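Local coordinates for beta-lactamase-like protein (Novosphingobium pentaromativorans US6-1, PDB 6AUF) that probably hydrolyses beta-lactam antibiotics with a pair of zinc ions, as a subclass B3 metallo-beta-lactamase of the alpha-beta/beta-alpha fold, at residues H48-T53 with A200-M205; S191-A196 with Q241-I246; E38-P43 with T249-A254. All blocks are in the same frame, centred on the assembly; numbering follows the deposited sequence.

Contact 1. Residues H48-T53 with A200-M205; sequences HIYGNT and AFTCRM
Tyr-50 meets Thr-202 and Arg-204 in a surface contact that ties together the two beta sheets of the metallo-beta-lactamase alpha-beta/beta-alpha sandwich. Strand 47-50 is an outermost strand of the seven-stranded sheet, whereas strand 203-208 belongs to the five-stranded one. Tyr-50 closes its strand at a tight hairpin: residues 50-53 make a type II' turn, with Thr-53 N bonded to Tyr-50 O at 2.8 Å. Ile-49 and Tyr-50 both face Thr-53 in a classic beta bulge, both amide nitrogens bonding to Thr-53 O. From this bulge the phenol projects to the other sheet, its CG anti to the backbone N (chi1 -162°) and beside the carbonyl carbon. On the way the ring touches Ala-196, and Trp-194 NE1 bonds to Thr-53 OG1, a second link between the sheets.

The aliphatic part of Arg-204 leans on the end of the phenol: its CG is 3.6 Å from both CE2 and CZ of Tyr-50. A bend at chi2 then carries the guanidinium past the hydroxyl, with its plane only 22° from that of the ring. Thr-202 CG2 sits 3.8 Å above the guanidinium plane of Arg-204, over its centre, so methyl, phenol and arginine pack as one group. The loop carrying Thr-202 is restrained by the Cys-197 to Cys-203 disulfide. Tyr-50 OH donates to Thr-202 O at 3.0 Å, arriving at a C=O...O angle of 115° and from above the carbonyl plane.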
loop_
_atom_site.group_PDB
_atom_site.type_symbol
_atom_site.label_atom_id
_atom_site.label_comp_id
_atom_site.label_asym_id
_atom_site.label_seq_id
_atom_site.Cartn_x
_atom_site.Cartn_y
_atom_site.Cartn_z
ATOM N N HIS A 48 7.546 -14.985 -2.131
ATOM C CA HIS A 48 7.198 -14.868 -3.535
ATOM C C HIS A 48 5.687 -14.705 -3.635
ATOM O O HIS A 48 4.936 -15.538 -3.116
ATOM C CB HIS A 48 7.676 -16.111 -4.278
ATOM C CG HIS A 48 7.285 -16.156 -5.717
ATOM N ND1 HIS A 48 7.756 -15.251 -6.645
ATOM C CD2 HIS A 48 6.478 -17.008 -6.392
ATOM C CE1 HIS A 48 7.248 -15.538 -7.830
ATOM N NE2 HIS A 48 6.473 -16.603 -7.705
ATOM N N ILE A 49 5.237 -13.637 -4.286
ATOM C CA ILE A 49 3.798 -13.464 -4.426
ATOM C C ILE A 49 3.346 -14.136 -5.712
ATOM O O ILE A 49 2.523 -15.056 -5.685
ATOM C CB ILE A 49 3.392 -11.984 -4.389
ATOM C CG1 ILE A 49 3.655 -11.409 -2.998
ATOM C CG2 ILE A 49 1.921 -11.819 -4.781
ATOM C CD1 ILE A 49 3.327 -9.939 -2.908
ATOM N N TYR A 50 3.879 -13.689 -6.844
ATOM C CA TYR A 50 3.488 -14.249 -8.129
ATOM C C TYR A 50 4.365 -13.632 -9.205
ATOM O O TYR A 50 4.664 -12.435 -9.153
ATOM C CB TYR A 50 2.007 -13.986 -8.428
ATOM C CG TYR A 50 1.427 -14.882 -9.502
ATOM C CD1 TYR A 50 1.076 -16.193 -9.218
ATOM C CD2 TYR A 50 1.224 -14.415 -10.800
ATOM C CE1 TYR A 50 0.542 -17.020 -10.192
ATOM C CE2 TYR A 50 0.686 -15.236 -11.783
ATOM C CZ TYR A 50 0.350 -16.538 -11.471
ATOM O OH TYR A 50 -0.184 -17.370 -12.429
ATOM N N GLY A 51 4.785 -14.458 -10.163
ATOM C CA GLY A 51 5.667 -14.004 -11.219
ATOM C C GLY A 51 6.792 -13.131 -10.703
ATOM O O GLY A 51 7.574 -13.548 -9.841
ATOM N N ASN A 52 6.862 -11.900 -11.206
ATOM C CA ASN A 52 7.923 -10.948 -10.899
ATOM C C ASN A 52 7.660 -10.148 -9.627
ATOM O O ASN A 52 8.331 -9.125 -9.404
ATOM C CB ASN A 52 8.119 -9.988 -12.079
ATOM C CG ASN A 52 6.878 -9.117 -12.347
ATOM O OD1 ASN A 52 5.872 -9.186 -11.626
ATOM N ND2 ASN A 52 6.960 -8.279 -13.379
ATOM N N THR A 53 6.719 -10.583 -8.788
ATOM C CA THR A 53 6.269 -9.800 -7.646
ATOM C C THR A 53 6.569 -10.529 -6.346
ATOM O O THR A 53 6.263 -11.718 -6.208
ATOM C CB THR A 53 4.773 -9.498 -7.757
ATOM O OG1 THR A 53 4.541 -8.825 -8.994
ATOM C CG2 THR A 53 4.313 -8.646 -6.593
ATOM N N ALA A 200 4.640 -20.921 -16.283
ATOM C CA ALA A 200 3.899 -21.522 -17.385
ATOM C C ALA A 200 3.091 -20.506 -18.197
ATOM O O ALA A 200 2.217 -20.909 -18.974
ATOM C CB ALA A 200 2.964 -22.605 -16.857
ATOM N N PHE A 201 3.353 -19.203 -18.033
ATOM C CA PHE A 201 2.627 -18.162 -18.771
ATOM C C PHE A 201 1.133 -18.239 -18.486
ATOM O O PHE A 201 0.307 -18.170 -19.392
ATOM C CB PHE A 201 2.875 -18.236 -20.286
ATOM C CG PHE A 201 4.326 -18.200 -20.675
ATOM C CD1 PHE A 201 5.065 -19.378 -20.764
ATOM C CD2 PHE A 201 4.949 -16.996 -20.961
ATOM C CE1 PHE A 201 6.398 -19.354 -21.121
ATOM C CE2 PHE A 201 6.284 -16.963 -21.321
ATOM C CZ PHE A 201 7.011 -18.151 -21.399
ATOM N N THR A 202 0.791 -18.467 -17.227
ATOM C CA THR A 202 -0.518 -18.125 -16.691
ATOM C C THR A 202 -0.365 -16.752 -16.055
ATOM O O THR A 202 0.512 -16.553 -15.208
ATOM C CB THR A 202 -1.001 -19.152 -15.667
ATOM O OG1 THR A 202 -1.605 -20.261 -16.340
ATOM C CG2 THR A 202 -2.009 -18.537 -14.740
ATOM N N CYS A 203 -1.183 -15.805 -16.485
ATOM C CA CYS A 203 -1.027 -14.416 -16.086
ATOM C C CYS A 203 -2.203 -13.998 -15.227
ATOM O O CYS A 203 -3.334 -14.441 -15.440
ATOM C CB CYS A 203 -0.914 -13.503 -17.302
ATOM S SG CYS A 203 0.543 -13.830 -18.329
ATOM N N ARG A 204 -1.917 -13.158 -14.244
ATOM C CA ARG A 204 -2.901 -12.679 -13.298
ATOM C C ARG A 204 -2.639 -11.205 -13.069
ATOM O O ARG A 204 -1.492 -10.750 -13.117
ATOM C CB ARG A 204 -2.824 -13.414 -11.952
ATOM C CG ARG A 204 -2.846 -14.911 -12.052
ATOM C CD ARG A 204 -4.148 -15.401 -12.638
ATOM N NE ARG A 204 -4.374 -16.773 -12.212
ATOM C CZ ARG A 204 -5.203 -17.619 -12.805
ATOM N NH1 ARG A 204 -5.887 -17.230 -13.874
ATOM N NH2 ARG A 204 -5.336 -18.852 -12.327
ATOM N N MET A 205 -3.705 -10.465 -12.813
ATOM C CA MET A 205 -3.565 -9.078 -12.429
ATOM C C MET A 205 -3.431 -9.000 -10.918
ATOM O O MET A 205 -4.266 -9.534 -10.184
ATOM C CB MET A 205 -4.760 -8.264 -12.907
ATOM C CG MET A 205 -4.901 -8.257 -14.396
ATOM S SD MET A 205 -3.499 -7.450 -15.181
ATOM C CE MET A 205 -3.512 -5.851 -14.360
#

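Contact 2. Residues S191-A196 with Q241-I246; sequences SWTWQA and QLPCDI
The loop that completes a beta-alpha-beta crossover, running from helix 226-241 into strand 246-248, here lies over a face of the five-stranded sheet and meets Ser-191 and Thr-193 of strand 190-197. Strand 203-208 separates strand 190-197 from strand 246-248 in the sheet, so the loop reaches across it without pairing with the segment it covers.

Leu-242 and Pro-243 do the touching. With CG anti to the carbonyl carbon (chi1 -57°) and CD1 extended (chi2 180°), Leu-242 brings the methyl CD1 to 3.8 Å from Ser-191 CB. The serine presents only its carbon to the leucine; its OG is engaged by Asp-210 N and Thr-182 OG1, which account for the polar end of this buried residue. Two positions along, Thr-193 crosses Pro-243 at about a right angle. Its methyl CG2 is 3.7 Å from Pro-243 CG, and its OG1 is 3.5 Å from the same ring carbon. Thr-193 OG1 also comes to 3.2 Å from Pro-243 O.

Trp-192 and Trp-194 point the opposite way, and Trp-194 packs on Ile-64 and Val-66 of the other sheet. Cys-244, next along the loop, is fixed by its disulfide to Cys-273. One face of the strand thus receives the helix-to-strand loop and the other the partner sheet, the layering expected of the metallo-beta-lactamase alpha-beta/beta-alpha sandwich.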
loop_
_atom_site.group_PDB
_atom_site.type_symbol
_atom_site.label_atom_id
_atom_site.label_comp_id
_atom_site.label_asym_id
_atom_site.label_seq_id
_atom_site.Cartn_x
_atom_site.Cartn_y
_atom_site.Cartn_z
ATOM N N SER A 191 -3.851 3.245 -5.218
ATOM C CA SER A 191 -3.877 1.808 -5.420
ATOM C C SER A 191 -3.212 1.499 -6.752
ATOM O O SER A 191 -3.311 2.280 -7.707
ATOM C CB SER A 191 -5.305 1.266 -5.402
ATOM O OG SER A 191 -5.806 1.262 -4.077
ATOM N N TRP A 192 -2.527 0.356 -6.805
ATOM C CA TRP A 192 -1.678 0.012 -7.930
ATOM C C TRP A 192 -2.080 -1.330 -8.529
ATOM O O TRP A 192 -2.580 -2.219 -7.832
ATOM C CB TRP A 192 -0.223 -0.017 -7.494
ATOM C CG TRP A 192 0.313 1.328 -7.098
ATOM C CD1 TRP A 192 0.284 1.888 -5.853
ATOM C CD2 TRP A 192 0.978 2.271 -7.946
ATOM N NE1 TRP A 192 0.888 3.121 -5.873
ATOM C CE2 TRP A 192 1.324 3.381 -7.148
ATOM C CE3 TRP A 192 1.298 2.296 -9.307
ATOM C CZ2 TRP A 192 1.984 4.501 -7.663
ATOM C CZ3 TRP A 192 1.953 3.417 -9.822
ATOM C CH2 TRP A 192 2.290 4.498 -8.999
ATOM N N THR A 193 -1.811 -1.484 -9.824
ATOM C CA THR A 193 -2.322 -2.609 -10.596
ATOM C C THR A 193 -1.317 -2.961 -11.691
ATOM O O THR A 193 -0.796 -2.064 -12.366
ATOM C CB THR A 193 -3.713 -2.233 -11.166
ATOM O OG1 THR A 193 -4.709 -3.124 -10.650
ATOM C CG2 THR A 193 -3.759 -2.187 -12.705
ATOM N N TRP A 194 -1.030 -4.253 -11.861
ATOM C CA TRP A 194 -0.106 -4.689 -12.911
ATOM C C TRP A 194 -0.275 -6.183 -13.147
ATOM O O TRP A 194 -0.884 -6.890 -12.344
ATOM C CB TRP A 194 1.360 -4.372 -12.573
ATOM C CG TRP A 194 1.911 -5.126 -11.385
ATOM C CD1 TRP A 194 2.659 -6.283 -11.411
ATOM C CD2 TRP A 194 1.779 -4.771 -10.011
ATOM N NE1 TRP A 194 2.993 -6.669 -10.128
ATOM C CE2 TRP A 194 2.469 -5.762 -9.249
ATOM C CE3 TRP A 194 1.144 -3.722 -9.339
ATOM C CZ2 TRP A 194 2.532 -5.726 -7.856
ATOM C CZ3 TRP A 194 1.212 -3.687 -7.949
ATOM C CH2 TRP A 194 1.898 -4.678 -7.225
ATOM N N GLN A 195 0.257 -6.647 -14.272
ATOM C CA GLN A 195 0.149 -8.049 -14.657
ATOM C C GLN A 195 1.382 -8.847 -14.235
ATOM O O GLN A 195 2.514 -8.354 -14.291
ATOM C CB GLN A 195 -0.059 -8.185 -16.165
ATOM C CG GLN A 195 -0.158 -9.630 -16.609
ATOM C CD GLN A 195 -0.464 -9.762 -18.083
ATOM O OE1 GLN A 195 -1.600 -10.018 -18.462
ATOM N NE2 GLN A 195 0.549 -9.585 -18.924
ATOM N N ALA A 196 1.144 -10.088 -13.803
ATOM C CA ALA A 196 2.195 -11.013 -13.406
ATOM C C ALA A 196 1.908 -12.385 -13.999
ATOM O O ALA A 196 0.758 -12.828 -14.043
ATOM C CB ALA A 196 2.309 -11.111 -11.888
ATOM N N GLN A 241 -13.340 -1.740 -8.457
ATOM C CA GLN A 241 -13.302 -2.017 -9.882
ATOM C C GLN A 241 -11.900 -2.249 -10.413
ATOM O O GLN A 241 -11.740 -2.427 -11.626
ATOM C CB GLN A 241 -13.960 -0.863 -10.653
ATOM C CG GLN A 241 -15.458 -1.019 -10.773
ATOM C CD GLN A 241 -16.162 0.289 -10.637
ATOM O OE1 GLN A 241 -16.636 0.640 -9.548
ATOM N NE2 GLN A 241 -16.230 1.041 -11.737
ATOM N N LEU A 242 -10.888 -2.223 -9.553
ATOM C CA LEU A 242 -9.529 -2.562 -9.970
ATOM C C LEU A 242 -9.510 -3.929 -10.650
ATOM O O LEU A 242 -10.199 -4.854 -10.194
ATOM C CB LEU A 242 -8.590 -2.595 -8.761
ATOM C CG LEU A 242 -8.480 -1.345 -7.900
ATOM C CD1 LEU A 242 -7.512 -1.555 -6.741
ATOM C CD2 LEU A 242 -8.066 -0.138 -8.784
ATOM N N PRO A 243 -8.741 -4.102 -11.724
ATOM C CA PRO A 243 -8.403 -5.463 -12.164
ATOM C C PRO A 243 -7.654 -6.153 -11.037
ATOM O O PRO A 243 -6.659 -5.634 -10.525
ATOM C CB PRO A 243 -7.529 -5.236 -13.400
ATOM C CG PRO A 243 -6.999 -3.858 -13.247
ATOM C CD PRO A 243 -8.024 -3.071 -12.491
ATOM N N CYS A 244 -8.170 -7.310 -10.614
ATOM C CA CYS A 244 -7.824 -7.813 -9.293
ATOM C C CYS A 244 -7.979 -9.334 -9.228
ATOM O O CYS A 244 -8.911 -9.868 -8.642
ATOM C CB CYS A 244 -8.707 -7.130 -8.248
ATOM S SG CYS A 244 -8.427 -7.495 -6.505
ATOM N N ASP A 245 -7.049 -10.056 -9.855
ATOM C CA ASP A 245 -6.957 -11.498 -9.629
ATOM C C ASP A 245 -6.374 -11.803 -8.256
ATOM O O ASP A 245 -6.847 -12.710 -7.556
ATOM C CB ASP A 245 -6.101 -12.145 -10.709
ATOM C CG ASP A 245 -6.813 -12.240 -12.032
ATOM O OD1 ASP A 245 -7.909 -12.849 -12.082
ATOM O OD2 ASP A 245 -6.264 -11.709 -13.018
ATOM N N ILE A 246 -5.347 -11.059 -7.855
ATOM C CA ILE A 246 -4.647 -11.306 -6.600
ATOM C C ILE A 246 -4.631 -10.011 -5.805
ATOM O O ILE A 246 -3.930 -9.060 -6.172
ATOM C CB ILE A 246 -3.220 -11.824 -6.830
ATOM C CG1 ILE A 246 -3.266 -13.203 -7.480
ATOM C CG2 ILE A 246 -2.456 -11.851 -5.520
ATOM C CD1 ILE A 246 -1.934 -13.639 -8.017
#

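Contact 3. Residues E38-P43 with T249-A254; sequences EGWSHP and TPHPSA. With ZN (zinc ion), chain B.
The imidazole of His-251 receives the indole of Trp-40 at its edge, with Trp-40 NE1 and a bridging water both in the plane of the imidazole and zinc bound at NE2. Relative to the indole the approach is oblique: the planes of the imidazole and the five-membered indole ring are inclined at 62°, with centroids 5.4 Å apart. The ring of His-112 also meets the imidazole, nearly perpendicular to it. This is the rim of the dinuclear zinc site of a B3-type metallo-beta-lactamase, where short helix 37-40 comes up beside the loop that follows strand 246-248.

The direct touch is small, Trp-40 CZ2 lying 3.7 Å from His-251 CE1. The side chain of Trp-40 swings its far end nearer to the histidine than its first bond suggests, and also packs on Asp-111. Polar linkage runs through the water, which accepts from Trp-40 NE1 at 3.0 Å and from His-251 ND1 at 2.9 Å. With NE2 on the zinc, ND1 carries the N-H that is given to the water; through that water the tryptophan, a second-shell partner, would help fix the rotation of the imidazole.

The backbone behind the ligand is also held: His-251 O, just ahead of the 3-10 segment 252-254, takes Ala-254 N. Asp-111 and His-112 are the other protein ligands of this zinc, and a second zinc, bound by His-107, His-109 and His-185, lies about 6 Å from the His-251 side chain. The metal bond itself, His-251 NE2 to zinc, measures 2.0 Å.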
loop_
_atom_site.group_PDB
_atom_site.type_symbol
_atom_site.label_atom_id
_atom_site.label_comp_id
_atom_site.label_asym_id
_atom_site.label_seq_id
_atom_site.Cartn_x
_atom_site.Cartn_y
_atom_site.Cartn_z
ATOM N N GLU A 38 3.096 -4.779 17.174
ATOM C CA GLU A 38 4.326 -5.524 17.451
ATOM C C GLU A 38 5.030 -5.923 16.166
ATOM O O GLU A 38 6.260 -6.017 16.134
ATOM C CB GLU A 38 4.039 -6.780 18.290
ATOM C CG GLU A 38 3.426 -6.536 19.672
ATOM C CD GLU A 38 1.925 -6.246 19.614
ATOM O OE1 GLU A 38 1.241 -6.452 20.652
ATOM O OE2 GLU A 38 1.440 -5.819 18.532
ATOM N N GLY A 39 4.274 -6.133 15.094
ATOM C CA GLY A 39 4.832 -6.627 13.855
ATOM C C GLY A 39 5.376 -5.590 12.896
ATOM O O GLY A 39 6.186 -5.938 12.031
ATOM N N TRP A 40 4.956 -4.325 13.033
ATOM C CA TRP A 40 5.214 -3.340 11.980
ATOM C C TRP A 40 6.697 -3.231 11.660
ATOM O O TRP A 40 7.083 -3.217 10.488
ATOM C CB TRP A 40 4.662 -1.972 12.363
ATOM C CG TRP A 40 3.168 -1.892 12.323
ATOM C CD1 TRP A 40 2.291 -2.917 12.096
ATOM C CD2 TRP A 40 2.375 -0.722 12.526
ATOM N NE1 TRP A 40 1.000 -2.456 12.154
ATOM C CE2 TRP A 40 1.025 -1.109 12.408
ATOM C CE3 TRP A 40 2.672 0.617 12.801
ATOM C CZ2 TRP A 40 -0.026 -0.201 12.554
ATOM C CZ3 TRP A 40 1.628 1.515 12.947
ATOM C CH2 TRP A 40 0.300 1.100 12.828
ATOM N N SER A 41 7.547 -3.138 12.685
ATOM C CA SER A 41 8.987 -3.077 12.473
ATOM C C SER A 41 9.658 -4.417 12.740
ATOM O O SER A 41 10.878 -4.476 12.948
ATOM C CB SER A 41 9.603 -1.980 13.339
ATOM O OG SER A 41 9.152 -0.703 12.913
ATOM N N HIS A 42 8.885 -5.485 12.731
ATOM C CA HIS A 42 9.350 -6.813 13.087
ATOM C C HIS A 42 9.698 -7.594 11.832
ATOM O O HIS A 42 8.867 -7.687 10.916
ATOM C CB HIS A 42 8.279 -7.550 13.875
ATOM C CG HIS A 42 8.753 -8.837 14.454
ATOM N ND1 HIS A 42 8.960 -9.959 13.684
ATOM C CD2 HIS A 42 9.085 -9.177 15.720
ATOM C CE1 HIS A 42 9.388 -10.941 14.452
ATOM N NE2 HIS A 42 9.468 -10.491 15.691
ATOM N N PRO A 43 10.898 -8.157 11.744
ATOM C CA PRO A 43 11.346 -8.728 10.470
ATOM C C PRO A 43 10.589 -9.998 10.121
ATOM O O PRO A 43 10.308 -10.835 10.976
ATOM C CB PRO A 43 12.831 -9.010 10.708
ATOM C CG PRO A 43 13.172 -8.269 11.983
ATOM C CD PRO A 43 11.925 -8.290 12.787
ATOM N N THR A 249 -2.571 -6.002 0.200
ATOM C CA THR A 249 -2.877 -4.820 0.987
ATOM C C THR A 249 -1.683 -4.358 1.809
ATOM O O THR A 249 -0.939 -5.176 2.351
ATOM C CB THR A 249 -4.051 -5.071 1.939
ATOM O OG1 THR A 249 -3.790 -6.248 2.725
ATOM C CG2 THR A 249 -5.366 -5.209 1.160
ATOM N N PRO A 250 -1.514 -3.047 1.958
ATOM C CA PRO A 250 -0.401 -2.529 2.770
ATOM C C PRO A 250 -0.318 -3.124 4.165
ATOM O O PRO A 250 0.779 -3.223 4.726
ATOM C CB PRO A 250 -0.694 -1.024 2.800
ATOM C CG PRO A 250 -1.326 -0.784 1.468
ATOM C CD PRO A 250 -2.219 -1.975 1.234
ATOM N N HIS A 251 -1.442 -3.488 4.760
ATOM C CA HIS A 251 -1.433 -4.312 5.956
ATOM C C HIS A 251 -1.807 -5.706 5.512
ATOM O O HIS A 251 -2.951 -5.917 5.066
ATOM C CB HIS A 251 -2.420 -3.813 7.013
ATOM C CG HIS A 251 -2.014 -2.536 7.670
ATOM N ND1 HIS A 251 -1.372 -2.501 8.889
ATOM C CD2 HIS A 251 -2.160 -1.246 7.280
ATOM C CE1 HIS A 251 -1.133 -1.245 9.219
ATOM N NE2 HIS A 251 -1.605 -0.463 8.262
ATOM N N PRO A 252 -0.900 -6.681 5.613
ATOM C CA PRO A 252 -1.182 -8.000 5.026
ATOM C C PRO A 252 -2.497 -8.604 5.489
ATOM O O PRO A 252 -3.226 -9.180 4.667
ATOM C CB PRO A 252 0.037 -8.830 5.460
ATOM C CG PRO A 252 1.138 -7.810 5.617
ATOM C CD PRO A 252 0.462 -6.588 6.171
ATOM N N SER A 253 -2.837 -8.468 6.778
ATOM C CA SER A 253 -4.038 -9.122 7.290
ATOM C C SER A 253 -5.295 -8.559 6.650
ATOM O O SER A 253 -6.284 -9.282 6.487
ATOM C CB SER A 253 -4.115 -9.003 8.819
ATOM O OG SER A 253 -3.498 -7.820 9.288
ATOM N N ALA A 254 -5.275 -7.284 6.254
ATOM C CA ALA A 254 -6.459 -6.719 5.618
ATOM C C ALA A 254 -6.915 -7.538 4.414
ATOM O O ALA A 254 -8.104 -7.511 4.082
ATOM C CB ALA A 254 -6.200 -5.266 5.222
HETATM ZN ZN ZN B . -1.386 1.483 7.845
HETATM O O HOH W 1 -0.309 -4.600 10.560
#

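Contacts 1 and 2, with centres about 12 Å apart, meet through adjacent strands 203-208 and 190-197 of the five-stranded sheet; contact 1 also reaches edge strand 47-50 of the other sheet, and contact 2 a loop. They touch directly: Arg-204 N probably bonds to Ala-196 O, and Met-205 N to Asp-245 OD2. Contact 3 lies about 22 Å and 20 Å from their centres, at the zinc site. In chain order the segments run 38-43, 48-53, 191-196, 200-205, 241-246 and 249-254, so contact 3 encloses the other two, which interleave. Strand 246-248 leads from contact 2 straight to the ligand loop of contact 3, making sheet framework and metal-bearing rim continuous in sequence.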